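Local coordinates for FERM, RhoGEF and pleckstrin domain protein 2 (Danio rerio, PDB 6D21) that probably activates the small GTPase RAC1 as a guanine nucleotide exchange factor, this chain being the FERM domain, the part of it linked to membrane targeting, at residues L39-Y44 / L91-T96. Residues are numbered along the deposited sequence; the frame is centred on the assembly and turned at random.
Sequences LIESDY and LQEEFT
Glu41 reaches across to the start of helix 94-110 in a polar contact between two lobes of the FERM domain: Glu41 sits in the loop between helix 26-36 and strand 45-50 of the ubiquitin-like N-terminal lobe, and 91-96 leads into helix 94-110, the first of the helical central lobe. The loop makes an inverse gamma turn centred on Glu41, whose side chain leaves with CG anti to the carbonyl carbon (chi1 -68°) and then runs extended, bringing the carboxylate up to the backbone just before the helix. There OE2 takes two hydrogen bonds from opposite faces of the carboxylate plane: one from Thr96 OG1 at 2.8 Å, on the anti side, the other from the backbone N of Glu93, the N-cap residue, at 3.0 Å and 38° out of the plane. The second oxygen, OE1, has a weak hydrogen bond from Gln92 N, 3.3 Å long. Thr96 OG1, which donates to Glu41, accepts a hydrogen bond from a water 2.9 Å away, and that water in turn accepts from Ile40 N, so the threonine hydroxyl ties the loop twice.

Apolar contacts flank this polar centre. Leu91 CD2 lies 3.5 Å from Tyr44 CE2, and both side chains also touch Phe100 further along the helix; Leu39 CD1 meets Phe95 CE2 at 4.0 Å, the two side chains crossing at about a right angle. An alanine at Glu41 would probably leave Glu93 N and the Thr96 hydroxyl without their acceptor on the loop. The carboxylate thus gathers two consecutive backbone N-H groups ahead of the helix, one weakly, and a hydroxyl from its first turn; the helix dipole is likely to stabilise its charge, though the like charge of Glu93, OE1 5.0 Å from Glu41 OE2, probably works against this.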
ATOM      1  N   LEU A  39     -12.279   3.136 -12.743  1.00 32.18           N
ATOM      2  CA  LEU A  39     -12.229   2.825 -11.327  1.00 25.85           C
ATOM      3  C   LEU A  39     -13.305   3.631 -10.582  1.00 38.65           C
ATOM      4  O   LEU A  39     -13.141   4.824 -10.355  1.00 34.69           O
ATOM      5  CB  LEU A  39     -10.835   3.137 -10.770  1.00 22.46           C
ATOM      6  CG  LEU A  39     -10.609   2.824  -9.283  1.00 30.42           C
ATOM      7  CD1 LEU A  39     -11.139   1.431  -8.957  1.00 30.61           C
ATOM      8  CD2 LEU A  39      -9.129   2.967  -8.867  1.00 20.08           C
ATOM      9  N   ILE A  40     -14.398   2.982 -10.190  1.00 30.49           N
ATOM     10  CA  ILE A  40     -15.490   3.699  -9.517  1.00 32.11           C
ATOM     11  C   ILE A  40     -15.153   3.978  -8.040  1.00 25.67           C
ATOM     12  O   ILE A  40     -15.339   5.096  -7.570  1.00 34.27           O
ATOM     13  CB  ILE A  40     -16.814   2.913  -9.624  1.00 43.12           C
ATOM     14  CG1 ILE A  40     -17.148   2.636 -11.095  1.00 43.98           C
ATOM     15  CG2 ILE A  40     -17.976   3.669  -8.956  1.00 41.03           C
ATOM     16  CD1 ILE A  40     -18.363   1.737 -11.270  1.00 58.18           C
ATOM     17  N   GLU A  41     -14.644   2.979  -7.318  1.00 26.70           N
ATOM     18  CA  GLU A  41     -14.270   3.171  -5.906  1.00 27.22           C
ATOM     19  C   GLU A  41     -12.829   3.672  -5.785  1.00 24.46           C
ATOM     20  O   GLU A  41     -11.941   3.002  -5.215  1.00 24.72           O
ATOM     21  CB  GLU A  41     -14.463   1.869  -5.110  1.00 27.45           C
ATOM     22  CG  GLU A  41     -15.941   1.472  -4.966  1.00 41.97           C
ATOM     23  CD  GLU A  41     -16.139   0.131  -4.270  1.00 51.47           C
ATOM     24  OE1 GLU A  41     -16.677   0.110  -3.140  1.00 62.17           O
ATOM     25  OE2 GLU A  41     -15.778  -0.907  -4.865  1.00 47.17           O
ATOM     26  N   SER A  42     -12.619   4.882  -6.280  1.00 26.13           N
ATOM     27  CA  SER A  42     -11.276   5.405  -6.518  1.00 32.80           C
ATOM     28  C   SER A  42     -10.652   6.095  -5.290  1.00 30.09           C
ATOM     29  O   SER A  42      -9.447   6.352  -5.257  1.00 22.57           O
ATOM     30  CB  SER A  42     -11.332   6.383  -7.700  1.00 27.74           C
ATOM     31  OG  SER A  42     -12.068   7.542  -7.339  1.00 24.64           O
ATOM     32  N   ASP A  43     -11.470   6.381  -4.279  1.00 22.46           N
ATOM     33  CA  ASP A  43     -11.001   7.140  -3.126  1.00 27.33           C
ATOM     34  C   ASP A  43      -9.918   6.430  -2.315  1.00 24.56           C
ATOM     35  O   ASP A  43      -9.154   7.096  -1.614  1.00 21.08           O
ATOM     36  CB  ASP A  43     -12.175   7.485  -2.195  1.00 35.85           C
ATOM     37  CG  ASP A  43     -13.042   8.599  -2.741  1.00 44.07           C
ATOM     38  OD1 ASP A  43     -12.615   9.286  -3.693  1.00 41.65           O
ATOM     39  OD2 ASP A  43     -14.142   8.806  -2.196  1.00 43.40           O
ATOM     40  N   TYR A  44      -9.861   5.098  -2.378  1.00 18.98           N
ATOM     41  CA  TYR A  44      -8.813   4.360  -1.662  1.00 17.97           C
ATOM     42  C   TYR A  44      -7.431   4.456  -2.328  1.00 21.15           C
ATOM     43  O   TYR A  44      -6.427   4.040  -1.733  1.00 19.69           O
ATOM     44  CB  TYR A  44      -9.177   2.874  -1.536  1.00 18.35           C
ATOM     45  CG  TYR A  44     -10.510   2.648  -0.878  1.00 21.13           C
ATOM     46  CD1 TYR A  44     -10.627   2.699   0.503  1.00 19.59           C
ATOM     47  CD2 TYR A  44     -11.662   2.422  -1.637  1.00 20.76           C
ATOM     48  CE1 TYR A  44     -11.862   2.503   1.133  1.00 21.17           C
ATOM     49  CE2 TYR A  44     -12.912   2.236  -1.015  1.00 25.21           C
ATOM     50  CZ  TYR A  44     -12.996   2.283   0.368  1.00 29.24           C
ATOM     51  OH  TYR A  44     -14.198   2.102   1.013  1.00 35.59           O
ATOM     52  N   LEU A  91     -15.535  -4.448  -0.216  1.00 28.23           N
ATOM     53  CA  LEU A  91     -15.703  -3.457  -1.264  1.00 24.19           C
ATOM     54  C   LEU A  91     -16.705  -3.983  -2.275  1.00 31.15           C
ATOM     55  O   LEU A  91     -16.728  -5.191  -2.571  1.00 29.62           O
ATOM     56  CB  LEU A  91     -14.359  -3.141  -1.923  1.00 26.12           C
ATOM     57  CG  LEU A  91     -13.389  -2.481  -0.941  1.00 26.16           C
ATOM     58  CD1 LEU A  91     -11.979  -2.421  -1.523  1.00 33.67           C
ATOM     59  CD2 LEU A  91     -13.903  -1.090  -0.575  1.00 37.20           C
ATOM     60  N   GLN A  92     -17.525  -3.070  -2.796  1.00 30.07           N
ATOM     61  CA  GLN A  92     -18.681  -3.407  -3.621  1.00 36.83           C
ATOM     62  C   GLN A  92     -18.347  -3.931  -5.010  1.00 41.77           C
ATOM     63  O   GLN A  92     -19.056  -4.785  -5.543  1.00 33.97           O
ATOM     64  CB  GLN A  92     -19.585  -2.177  -3.782  1.00 52.08           C
ATOM     65  CG  GLN A  92     -20.258  -1.711  -2.507  1.00 69.15           C
ATOM     66  CD  GLN A  92     -21.034  -2.821  -1.850  1.00 73.56           C
ATOM     67  OE1 GLN A  92     -20.572  -3.418  -0.878  1.00 81.36           O
ATOM     68  NE2 GLN A  92     -22.210  -3.121  -2.387  1.00 72.15           N
ATOM     69  N   GLU A  93     -17.297  -3.399  -5.628  1.00 33.01           N
ATOM     70  CA  GLU A  93     -17.043  -3.740  -7.021  1.00 30.49           C
ATOM     71  C   GLU A  93     -15.970  -4.821  -7.153  1.00 29.95           C
ATOM     72  O   GLU A  93     -14.933  -4.793  -6.478  1.00 24.92           O
ATOM     73  CB  GLU A  93     -16.644  -2.490  -7.820  1.00 36.87           C
ATOM     74  CG  GLU A  93     -17.601  -1.302  -7.679  1.00 42.78           C
ATOM     75  CD  GLU A  93     -19.024  -1.608  -8.164  1.00 62.74           C
ATOM     76  OE1 GLU A  93     -19.993  -1.172  -7.503  1.00 62.00           O
ATOM     77  OE2 GLU A  93     -19.173  -2.267  -9.215  1.00 65.48           O
ATOM     78  N   GLU A  94     -16.236  -5.767  -8.045  1.00 25.29           N
ATOM     79  CA  GLU A  94     -15.304  -6.829  -8.361  1.00 29.99           C
ATOM     80  C   GLU A  94     -13.956  -6.240  -8.810  1.00 26.05           C
ATOM     81  O   GLU A  94     -12.903  -6.736  -8.440  1.00 24.69           O
ATOM     82  CB  GLU A  94     -15.903  -7.727  -9.451  1.00 32.88           C
ATOM     83  CG  GLU A  94     -15.300  -9.105  -9.561  1.00 40.78           C
ATOM     84  CD  GLU A  94     -16.060  -9.974 -10.553  1.00 46.35           C
ATOM     85  OE1 GLU A  94     -17.240 -10.292 -10.290  1.00 52.26           O
ATOM     86  OE2 GLU A  94     -15.483 -10.315 -11.606  1.00 43.56           O
ATOM     87  N   PHE A  95     -14.001  -5.172  -9.599  1.00 23.71           N
ATOM     88  CA  PHE A  95     -12.773  -4.573 -10.116  1.00 22.81           C
ATOM     89  C   PHE A  95     -11.938  -3.966  -9.000  1.00 28.99           C
ATOM     90  O   PHE A  95     -10.703  -4.035  -9.027  1.00 21.87           O
ATOM     91  CB  PHE A  95     -13.111  -3.512 -11.173  1.00 34.65           C
ATOM     92  CG  PHE A  95     -11.907  -2.835 -11.771  1.00 27.77           C
ATOM     93  CD1 PHE A  95     -10.970  -3.558 -12.485  1.00 31.39           C
ATOM     94  CD2 PHE A  95     -11.730  -1.470 -11.638  1.00 26.83           C
ATOM     95  CE1 PHE A  95      -9.867  -2.933 -13.040  1.00 31.99           C
ATOM     96  CE2 PHE A  95     -10.624  -0.847 -12.194  1.00 30.08           C
ATOM     97  CZ  PHE A  95      -9.702  -1.580 -12.891  1.00 27.32           C
ATOM     98  N   THR A  96     -12.602  -3.355  -8.024  1.00 26.15           N
ATOM     99  CA  THR A  96     -11.882  -2.761  -6.901  1.00 25.45           C
ATOM    100  C   THR A  96     -11.183  -3.836  -6.093  1.00 22.29           C
ATOM    101  O   THR A  96     -10.044  -3.658  -5.679  1.00 23.48           O
ATOM    102  CB  THR A  96     -12.825  -1.966  -5.956  1.00 23.51           C
ATOM    103  OG1 THR A  96     -13.641  -1.097  -6.732  1.00 24.96           O
ATOM    104  CG2 THR A  96     -12.020  -1.129  -4.964  1.00 25.15           C
TER
HETATM  105  O   HOH W   1     -14.378   0.238  -9.212  1.00 31.61           O